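Local coordinates for protein CDP-glucose-4,6-dehydratase (Yersinia pseudotuberculosis, PDB 1RKX) that catalyses the NAD-dependent 4,6-dehydration of CDP-glucose, probably to CDP-4-keto-6-deoxyglucose, as a member of the extended short-chain dehydrogenase/reductase family, at residues I66-I76 / T106-A117. Numbering follows the deposited sequence.
Sequences IRDQNKLLESI and TNVMGTVYLLEA. With NAD (nicotinamide-adenine-dinucleotide), chain G.
Q69 lays its CB over the centre of the Y113 ring, 3.8 Å from the centroid, a CH-pi contact; the ring, carried by helix 100-121, touches both helix 69-79 and the loop leading into it. With CG anti to the backbone N (chi1 -174°), the extended Q69 chain runs out past the CD2-CE2 rim of Y113, its amide plane tilted 13° from the ring plane and OE1 3.4 Å from Y113 CE2. I66 O meets the ring edge in its plane, 3.3 Å from Y113 CD1. Packing is tight at G110, where no side chain separates the helix from I66, and I66 CD1 lies 3.8 Å from G110 CA. I66 also flanks the adenine of NAD, whose N1A accepts a nearly straight 2.8 Å bond from I66 N; T106 CG2 lies near N7A. Farther along, L72, L73 and I76 pack on L114 and A117, with I76 CD1 3.6 Å from A117 CB. In contrast to this apolar end, waters carry the polar links on the partly exposed Y113 side: one joins R67 O to Y113 OH, another donates to Q69 O and Y113 O. No direct hydrogen bond joins the two segments anywhere. In this Rossmann-type domain, segments 69-76 and 106-117 cross at -39°, their axes 9.1 Å apart; strand 35-40 touches the first helix through Y39, helix 156-175 packs against the second, and V101 of the second subunit touches Q69 and Y113.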
ATOM      1  N   ILE C  66     -30.123  17.924 -12.162  1.00 19.96           N
ATOM      2  CA  ILE C  66     -29.284  18.175 -10.993  1.00 21.12           C
ATOM      3  C   ILE C  66     -28.155  19.147 -11.319  1.00 19.58           C
ATOM      4  O   ILE C  66     -27.450  19.593 -10.423  1.00 17.93           O
ATOM      5  CB  ILE C  66     -28.656  16.881 -10.410  1.00 24.33           C
ATOM      6  CG1 ILE C  66     -27.804  16.178 -11.468  1.00 26.38           C
ATOM      7  CG2 ILE C  66     -29.752  15.978  -9.851  1.00 28.41           C
ATOM      8  CD1 ILE C  66     -27.066  14.953 -10.930  1.00 32.05           C
ATOM      9  N   ARG C  67     -27.982  19.459 -12.603  1.00 17.37           N
ATOM     10  CA  ARG C  67     -26.945  20.400 -13.019  1.00 20.63           C
ATOM     11  C   ARG C  67     -27.465  21.836 -12.902  1.00 21.95           C
ATOM     12  O   ARG C  67     -26.735  22.799 -13.140  1.00 21.68           O
ATOM     13  CB  ARG C  67     -26.506  20.102 -14.456  1.00 20.96           C
ATOM     14  CG  ARG C  67     -25.638  18.859 -14.575  1.00 20.69           C
ATOM     15  CD  ARG C  67     -25.429  18.456 -16.015  1.00 23.56           C
ATOM     16  NE  ARG C  67     -26.685  18.064 -16.646  1.00 23.22           N
ATOM     17  CZ  ARG C  67     -26.770  17.537 -17.861  1.00 26.03           C
ATOM     18  NH1 ARG C  67     -25.672  17.337 -18.579  1.00 28.99           N
ATOM     19  NH2 ARG C  67     -27.951  17.204 -18.358  1.00 26.54           N
ATOM     20  N   ASP C  68     -28.740  21.964 -12.547  1.00 20.44           N
ATOM     21  CA  ASP C  68     -29.369  23.268 -12.361  1.00 22.88           C
ATOM     22  C   ASP C  68     -29.223  23.537 -10.864  1.00 22.73           C
ATOM     23  O   ASP C  68     -30.108  23.205 -10.078  1.00 22.59           O
ATOM     24  CB  ASP C  68     -30.855  23.197 -12.736  1.00 23.59           C
ATOM     25  CG  ASP C  68     -31.515  24.566 -12.777  1.00 25.13           C
ATOM     26  OD1 ASP C  68     -31.104  25.452 -12.001  1.00 24.15           O
ATOM     27  OD2 ASP C  68     -32.458  24.749 -13.580  1.00 25.43           O
ATOM     28  N   GLN C  69     -28.107  24.143 -10.480  1.00 22.24           N
ATOM     29  CA  GLN C  69     -27.811  24.415  -9.078  1.00 22.97           C
ATOM     30  C   GLN C  69     -28.918  25.078  -8.264  1.00 22.91           C
ATOM     31  O   GLN C  69     -29.255  24.612  -7.168  1.00 24.73           O
ATOM     32  CB  GLN C  69     -26.538  25.258  -8.968  1.00 23.35           C
ATOM     33  CG  GLN C  69     -26.062  25.465  -7.528  1.00 21.99           C
ATOM     34  CD  GLN C  69     -24.783  26.282  -7.447  1.00 23.05           C
ATOM     35  OE1 GLN C  69     -24.161  26.582  -8.465  1.00 20.31           O
ATOM     36  NE2 GLN C  69     -24.381  26.639  -6.230  1.00 20.78           N
ATOM     37  N   ASN C  70     -29.483  26.164  -8.779  1.00 24.34           N
ATOM     38  CA  ASN C  70     -30.518  26.860  -8.031  1.00 26.18           C
ATOM     39  C   ASN C  70     -31.836  26.097  -7.954  1.00 23.35           C
ATOM     40  O   ASN C  70     -32.491  26.083  -6.910  1.00 22.13           O
ATOM     41  CB  ASN C  70     -30.771  28.249  -8.616  1.00 29.24           C
ATOM     42  CG  ASN C  70     -31.478  29.159  -7.634  1.00 36.54           C
ATOM     43  OD1 ASN C  70     -30.894  29.578  -6.633  1.00 41.44           O
ATOM     44  ND2 ASN C  70     -32.744  29.454  -7.902  1.00 40.97           N
ATOM     45  N   LYS C  71     -32.231  25.471  -9.056  1.00 21.32           N
ATOM     46  CA  LYS C  71     -33.476  24.711  -9.066  1.00 23.02           C
ATOM     47  C   LYS C  71     -33.398  23.548  -8.079  1.00 22.76           C
ATOM     48  O   LYS C  71     -34.395  23.183  -7.467  1.00 23.44           O
ATOM     49  CB  LYS C  71     -33.773  24.183 -10.470  1.00 23.47           C
ATOM     50  CG  LYS C  71     -35.077  23.407 -10.558  1.00 26.57           C
ATOM     51  CD  LYS C  71     -35.355  22.943 -11.975  1.00 28.01           C
ATOM     52  CE  LYS C  71     -36.636  22.137 -12.027  1.00 30.29           C
ATOM     53  NZ  LYS C  71     -36.946  21.675 -13.404  1.00 30.28           N
ATOM     54  N   LEU C  72     -32.208  22.967  -7.931  1.00 21.95           N
ATOM     55  CA  LEU C  72     -32.016  21.857  -7.000  1.00 20.61           C
ATOM     56  C   LEU C  72     -32.050  22.382  -5.564  1.00 20.44           C
ATOM     57  O   LEU C  72     -32.639  21.758  -4.679  1.00 20.72           O
ATOM     58  CB  LEU C  72     -30.684  21.154  -7.275  1.00 18.93           C
ATOM     59  CG  LEU C  72     -30.293  20.021  -6.320  1.00 21.37           C
ATOM     60  CD1 LEU C  72     -31.402  18.976  -6.239  1.00 20.04           C
ATOM     61  CD2 LEU C  72     -28.992  19.388  -6.809  1.00 21.08           C
ATOM     62  N   LEU C  73     -31.411  23.528  -5.341  1.00 21.00           N
ATOM     63  CA  LEU C  73     -31.383  24.150  -4.018  1.00 22.15           C
ATOM     64  C   LEU C  73     -32.811  24.452  -3.564  1.00 25.04           C
ATOM     65  O   LEU C  73     -33.189  24.158  -2.426  1.00 25.37           O
ATOM     66  CB  LEU C  73     -30.571  25.445  -4.072  1.00 21.10           C
ATOM     67  CG  LEU C  73     -30.681  26.447  -2.915  1.00 23.54           C
ATOM     68  CD1 LEU C  73     -30.078  25.856  -1.644  1.00 20.39           C
ATOM     69  CD2 LEU C  73     -29.958  27.740  -3.311  1.00 22.24           C
ATOM     70  N   GLU C  74     -33.598  25.041  -4.460  1.00 27.85           N
ATOM     71  CA  GLU C  74     -34.982  25.387  -4.154  1.00 32.14           C
ATOM     72  C   GLU C  74     -35.834  24.152  -3.885  1.00 30.77           C
ATOM     73  O   GLU C  74     -36.632  24.139  -2.948  1.00 28.16           O
ATOM     74  CB  GLU C  74     -35.602  26.186  -5.304  1.00 39.96           C
ATOM     75  CG  GLU C  74     -35.027  27.580  -5.471  1.00 53.46           C
ATOM     76  CD  GLU C  74     -35.164  28.419  -4.216  1.00 60.55           C
ATOM     77  OE1 GLU C  74     -36.296  28.550  -3.703  1.00 64.28           O
ATOM     78  OE2 GLU C  74     -34.136  28.948  -3.741  1.00 64.03           O
ATOM     79  N   SER C  75     -35.665  23.123  -4.711  1.00 26.89           N
ATOM     80  CA  SER C  75     -36.426  21.888  -4.552  1.00 27.39           C
ATOM     81  C   SER C  75     -36.168  21.278  -3.176  1.00 27.73           C
ATOM     82  O   SER C  75     -37.078  20.736  -2.542  1.00 30.24           O
ATOM     83  CB  SER C  75     -36.043  20.886  -5.646  1.00 27.68           C
ATOM     84  OG  SER C  75     -36.777  19.677  -5.521  1.00 25.77           O
ATOM     85  N   ILE C  76     -34.928  21.377  -2.715  1.00 26.76           N
ATOM     86  CA  ILE C  76     -34.554  20.839  -1.417  1.00 25.94           C
ATOM     87  C   ILE C  76     -35.019  21.747  -0.275  1.00 26.81           C
ATOM     88  O   ILE C  76     -35.581  21.271   0.716  1.00 25.61           O
ATOM     89  CB  ILE C  76     -33.022  20.635  -1.331  1.00 24.60           C
ATOM     90  CG1 ILE C  76     -32.598  19.550  -2.332  1.00 25.18           C
ATOM     91  CG2 ILE C  76     -32.623  20.253   0.092  1.00 23.22           C
ATOM     92  CD1 ILE C  76     -31.093  19.362  -2.470  1.00 23.15           C
ATOM     93  N   THR C 106     -22.771  16.004 -14.809  1.00 14.15           N
ATOM     94  CA  THR C 106     -23.851  15.351 -14.067  1.00 15.96           C
ATOM     95  C   THR C 106     -23.375  14.634 -12.805  1.00 15.77           C
ATOM     96  O   THR C 106     -23.916  14.851 -11.721  1.00 16.38           O
ATOM     97  CB  THR C 106     -24.599  14.319 -14.942  1.00 16.62           C
ATOM     98  OG1 THR C 106     -25.167  14.971 -16.085  1.00 16.92           O
ATOM     99  CG2 THR C 106     -25.718  13.652 -14.147  1.00 16.86           C
ATOM    100  N   ASN C 107     -22.351  13.801 -12.934  1.00 14.77           N
ATOM    101  CA  ASN C 107     -21.875  13.028 -11.794  1.00 16.08           C
ATOM    102  C   ASN C 107     -21.014  13.771 -10.785  1.00 14.73           C
ATOM    103  O   ASN C 107     -21.109  13.513  -9.591  1.00 17.38           O
ATOM    104  CB  ASN C 107     -21.157  11.777 -12.292  1.00 15.12           C
ATOM    105  CG  ASN C 107     -22.071  10.885 -13.105  1.00 15.73           C
ATOM    106  OD1 ASN C 107     -23.268  11.157 -13.221  1.00 16.54           O
ATOM    107  ND2 ASN C 107     -21.517   9.825 -13.679  1.00 16.01           N
ATOM    108  N   VAL C 108     -20.184  14.693 -11.254  1.00 14.84           N
ATOM    109  CA  VAL C 108     -19.343  15.454 -10.346  1.00 15.81           C
ATOM    110  C   VAL C 108     -20.023  16.745  -9.888  1.00 17.24           C
ATOM    111  O   VAL C 108     -20.280  16.914  -8.698  1.00 12.32           O
ATOM    112  CB  VAL C 108     -17.975  15.779 -10.981  1.00 14.67           C
ATOM    113  CG1 VAL C 108     -17.108  16.541  -9.988  1.00 15.33           C
ATOM    114  CG2 VAL C 108     -17.279  14.488 -11.385  1.00 17.41           C
ATOM    115  N   MET C 109     -20.331  17.656 -10.810  1.00 13.92           N
ATOM    116  CA  MET C 109     -20.972  18.899 -10.392  1.00 16.11           C
ATOM    117  C   MET C 109     -22.358  18.666  -9.788  1.00 16.51           C
ATOM    118  O   MET C 109     -22.762  19.385  -8.868  1.00 15.53           O
ATOM    119  CB  MET C 109     -21.052  19.899 -11.549  1.00 14.35           C
ATOM    120  CG  MET C 109     -19.679  20.409 -12.015  1.00 13.72           C
ATOM    121  SD  MET C 109     -18.576  20.987 -10.675  1.00 16.53           S
ATOM    122  CE  MET C 109     -19.515  22.353 -10.012  1.00 18.35           C
ATOM    123  N   GLY C 110     -23.071  17.662 -10.293  1.00 15.68           N
ATOM    124  CA  GLY C 110     -24.388  17.348  -9.758  1.00 16.33           C
ATOM    125  C   GLY C 110     -24.265  17.031  -8.280  1.00 17.19           C
ATOM    126  O   GLY C 110     -25.068  17.485  -7.461  1.00 16.61           O
ATOM    127  N   THR C 111     -23.247  16.250  -7.934  1.00 15.68           N
ATOM    128  CA  THR C 111     -22.997  15.880  -6.547  1.00 15.89           C
ATOM    129  C   THR C 111     -22.591  17.128  -5.759  1.00 15.79           C
ATOM    130  O   THR C 111     -23.033  17.328  -4.626  1.00 14.15           O
ATOM    131  CB  THR C 111     -21.893  14.801  -6.463  1.00 14.66           C
ATOM    132  OG1 THR C 111     -22.336  13.625  -7.155  1.00 17.45           O
ATOM    133  CG2 THR C 111     -21.588  14.449  -5.016  1.00 17.35           C
ATOM    134  N   VAL C 112     -21.754  17.972  -6.360  1.00 14.93           N
ATOM    135  CA  VAL C 112     -21.340  19.207  -5.700  1.00 13.03           C
ATOM    136  C   VAL C 112     -22.559  20.085  -5.394  1.00 16.59           C
ATOM    137  O   VAL C 112     -22.706  20.584  -4.272  1.00 14.86           O
ATOM    138  CB  VAL C 112     -20.345  20.013  -6.579  1.00 14.59           C
ATOM    139  CG1 VAL C 112     -20.155  21.418  -6.004  1.00 15.31           C
ATOM    140  CG2 VAL C 112     -19.000  19.282  -6.636  1.00 12.13           C
ATOM    141  N   TYR C 113     -23.435  20.264  -6.381  1.00 13.71           N
ATOM    142  CA  TYR C 113     -24.640  21.081  -6.196  1.00 17.10           C
ATOM    143  C   TYR C 113     -25.564  20.517  -5.109  1.00 18.27           C
ATOM    144  O   TYR C 113     -26.169  21.271  -4.341  1.00 18.19           O
ATOM    145  CB  TYR C 113     -25.413  21.193  -7.512  1.00 16.77           C
ATOM    146  CG  TYR C 113     -24.672  21.920  -8.623  1.00 18.73           C
ATOM    147  CD1 TYR C 113     -24.934  21.626  -9.959  1.00 19.74           C
ATOM    148  CD2 TYR C 113     -23.702  22.891  -8.340  1.00 19.91           C
ATOM    149  CE1 TYR C 113     -24.255  22.269 -10.989  1.00 19.66           C
ATOM    150  CE2 TYR C 113     -23.016  23.547  -9.369  1.00 18.49           C
ATOM    151  CZ  TYR C 113     -23.300  23.225 -10.688  1.00 20.35           C
ATOM    152  OH  TYR C 113     -22.632  23.842 -11.718  1.00 19.43           O
ATOM    153  N   LEU C 114     -25.679  19.196  -5.048  1.00 17.68           N
ATOM    154  CA  LEU C 114     -26.524  18.559  -4.042  1.00 17.89           C
ATOM    155  C   LEU C 114     -25.982  18.822  -2.639  1.00 17.20           C
ATOM    156  O   LEU C 114     -26.726  19.233  -1.737  1.00 16.31           O
ATOM    157  CB  LEU C 114     -26.593  17.047  -4.277  1.00 18.35           C
ATOM    158  CG  LEU C 114     -27.429  16.332  -3.208  1.00 20.59           C
ATOM    159  CD1 LEU C 114     -28.770  15.941  -3.798  1.00 21.81           C
ATOM    160  CD2 LEU C 114     -26.688  15.114  -2.689  1.00 21.39           C
ATOM    161  N   LEU C 115     -24.685  18.585  -2.455  1.00 16.71           N
ATOM    162  CA  LEU C 115     -24.045  18.797  -1.160  1.00 16.31           C
ATOM    163  C   LEU C 115     -24.063  20.272  -0.760  1.00 17.37           C
ATOM    164  O   LEU C 115     -24.233  20.600   0.417  1.00 15.66           O
ATOM    165  CB  LEU C 115     -22.608  18.260  -1.184  1.00 17.02           C
ATOM    166  CG  LEU C 115     -22.512  16.739  -1.377  1.00 19.82           C
ATOM    167  CD1 LEU C 115     -21.059  16.314  -1.586  1.00 20.29           C
ATOM    168  CD2 LEU C 115     -23.107  16.042  -0.155  1.00 21.00           C
ATOM    169  N   GLU C 116     -23.911  21.165  -1.737  1.00 16.13           N
ATOM    170  CA  GLU C 116     -23.940  22.598  -1.454  1.00 19.30           C
ATOM    171  C   GLU C 116     -25.337  22.999  -0.967  1.00 20.90           C
ATOM    172  O   GLU C 116     -25.480  23.782  -0.026  1.00 19.95           O
ATOM    173  CB  GLU C 116     -23.577  23.392  -2.716  1.00 19.93           C
ATOM    174  CG  GLU C 116     -23.448  24.906  -2.522  1.00 22.13           C
ATOM    175  CD  GLU C 116     -22.282  25.310  -1.628  1.00 23.88           C
ATOM    176  OE1 GLU C 116     -21.459  24.446  -1.250  1.00 20.65           O
ATOM    177  OE2 GLU C 116     -22.188  26.515  -1.306  1.00 26.94           O
ATOM    178  N   ALA C 117     -26.367  22.452  -1.609  1.00 18.96           N
ATOM    179  CA  ALA C 117     -27.743  22.753  -1.225  1.00 19.85           C
ATOM    180  C   ALA C 117     -27.991  22.287   0.205  1.00 24.13           C
ATOM    181  O   ALA C 117     -28.572  23.007   1.020  1.00 20.77           O
ATOM    182  CB  ALA C 117     -28.715  22.067  -2.177  1.00 20.12           C
TER
HETATM  183  PA  NAD G 360     -31.133   4.663 -14.180  1.00 19.30           P
HETATM  184  O1A NAD G 360     -30.662   5.203 -15.474  1.00 17.42           O
HETATM  185  O2A NAD G 360     -32.311   3.756 -14.214  1.00 16.65           O
HETATM  186  O5B NAD G 360     -31.463   5.857 -13.155  1.00 17.95           O
HETATM  187  C5B NAD G 360     -30.704   7.087 -13.247  1.00 20.21           C
HETATM  188  C4B NAD G 360     -31.488   8.258 -12.653  1.00 18.90           C
HETATM  189  O4B NAD G 360     -30.589   9.372 -12.859  1.00 19.17           O
HETATM  190  C3B NAD G 360     -32.750   8.588 -13.437  1.00 17.88           C
HETATM  191  O3B NAD G 360     -33.818   8.726 -12.480  1.00 15.33           O
HETATM  192  C2B NAD G 360     -32.373   9.872 -14.151  1.00 17.82           C
HETATM  193  O2B NAD G 360     -33.517  10.712 -14.474  1.00 18.41           O
HETATM  194  C1B NAD G 360     -31.386  10.478 -13.187  1.00 18.30           C
HETATM  195  N9A NAD G 360     -30.549  11.493 -13.807  1.00 19.67           N
HETATM  196  C8A NAD G 360     -29.546  11.313 -14.722  1.00 19.70           C
HETATM  197  N7A NAD G 360     -28.972  12.449 -15.112  1.00 19.19           N
HETATM  198  C5A NAD G 360     -29.651  13.422 -14.404  1.00 20.48           C
HETATM  199  C6A NAD G 360     -29.517  14.827 -14.379  1.00 19.75           C
HETATM  200  N6A NAD G 360     -28.656  15.541 -15.076  1.00 21.75           N
HETATM  201  N1A NAD G 360     -30.359  15.528 -13.556  1.00 21.22           N
HETATM  202  C2A NAD G 360     -31.270  14.815 -12.818  1.00 19.89           C
HETATM  203  N3A NAD G 360     -31.484  13.518 -12.760  1.00 20.28           N
HETATM  204  C4A NAD G 360     -30.630  12.858 -13.589  1.00 19.51           C
HETATM  205  O3  NAD G 360     -29.929   3.964 -13.477  1.00 18.33           O
HETATM  206  PN  NAD G 360     -29.833   3.157 -12.056  1.00 24.80           P
HETATM  207  O1N NAD G 360     -29.471   1.790 -12.439  1.00 20.03           O
HETATM  208  O2N NAD G 360     -31.151   3.252 -11.378  1.00 20.63           O
HETATM  209  O5D NAD G 360     -28.617   3.867 -11.333  1.00 22.27           O
HETATM  210  C5D NAD G 360     -28.894   4.535 -10.098  1.00 19.96           C
HETATM  211  C4D NAD G 360     -27.611   5.082  -9.506  1.00 20.25           C
HETATM  212  O4D NAD G 360     -26.815   3.895  -9.176  1.00 18.53           O
HETATM  213  C3D NAD G 360     -26.689   5.923 -10.390  1.00 19.84           C
HETATM  214  O3D NAD G 360     -25.969   6.841  -9.543  1.00 18.57           O
HETATM  215  C2D NAD G 360     -25.759   4.871 -10.977  1.00 18.41           C
HETATM  216  O2D NAD G 360     -24.542   5.477 -11.443  1.00 14.64           O
HETATM  217  C1D NAD G 360     -25.546   3.980  -9.782  1.00 20.09           C
HETATM  218  N1N NAD G 360     -25.063   2.657 -10.160  1.00 19.94           N
HETATM  219  C2N NAD G 360     -25.897   1.673 -10.719  1.00 19.79           C
HETATM  220  C3N NAD G 360     -25.383   0.299 -11.011  1.00 21.71           C
HETATM  221  C7N NAD G 360     -26.338  -0.689 -11.545  1.00 22.33           C
HETATM  222  O7N NAD G 360     -25.898  -1.829 -11.759  1.00 21.74           O
HETATM  223  N7N NAD G 360     -27.633  -0.411 -11.801  1.00 21.40           N
HETATM  224  C4N NAD G 360     -23.906   0.026 -10.837  1.00 21.57           C
HETATM  225  C5N NAD G 360     -23.160   1.187 -10.261  1.00 21.82           C
HETATM  226  C6N NAD G 360     -23.681   2.356  -9.954  1.00 20.82           C
HETATM  227  O   HOH W   1     -24.401  23.828 -14.187  1.00 42.66           O
HETATM  228  O   HOH W   2     -27.720  23.677  -5.195  1.00 21.95           O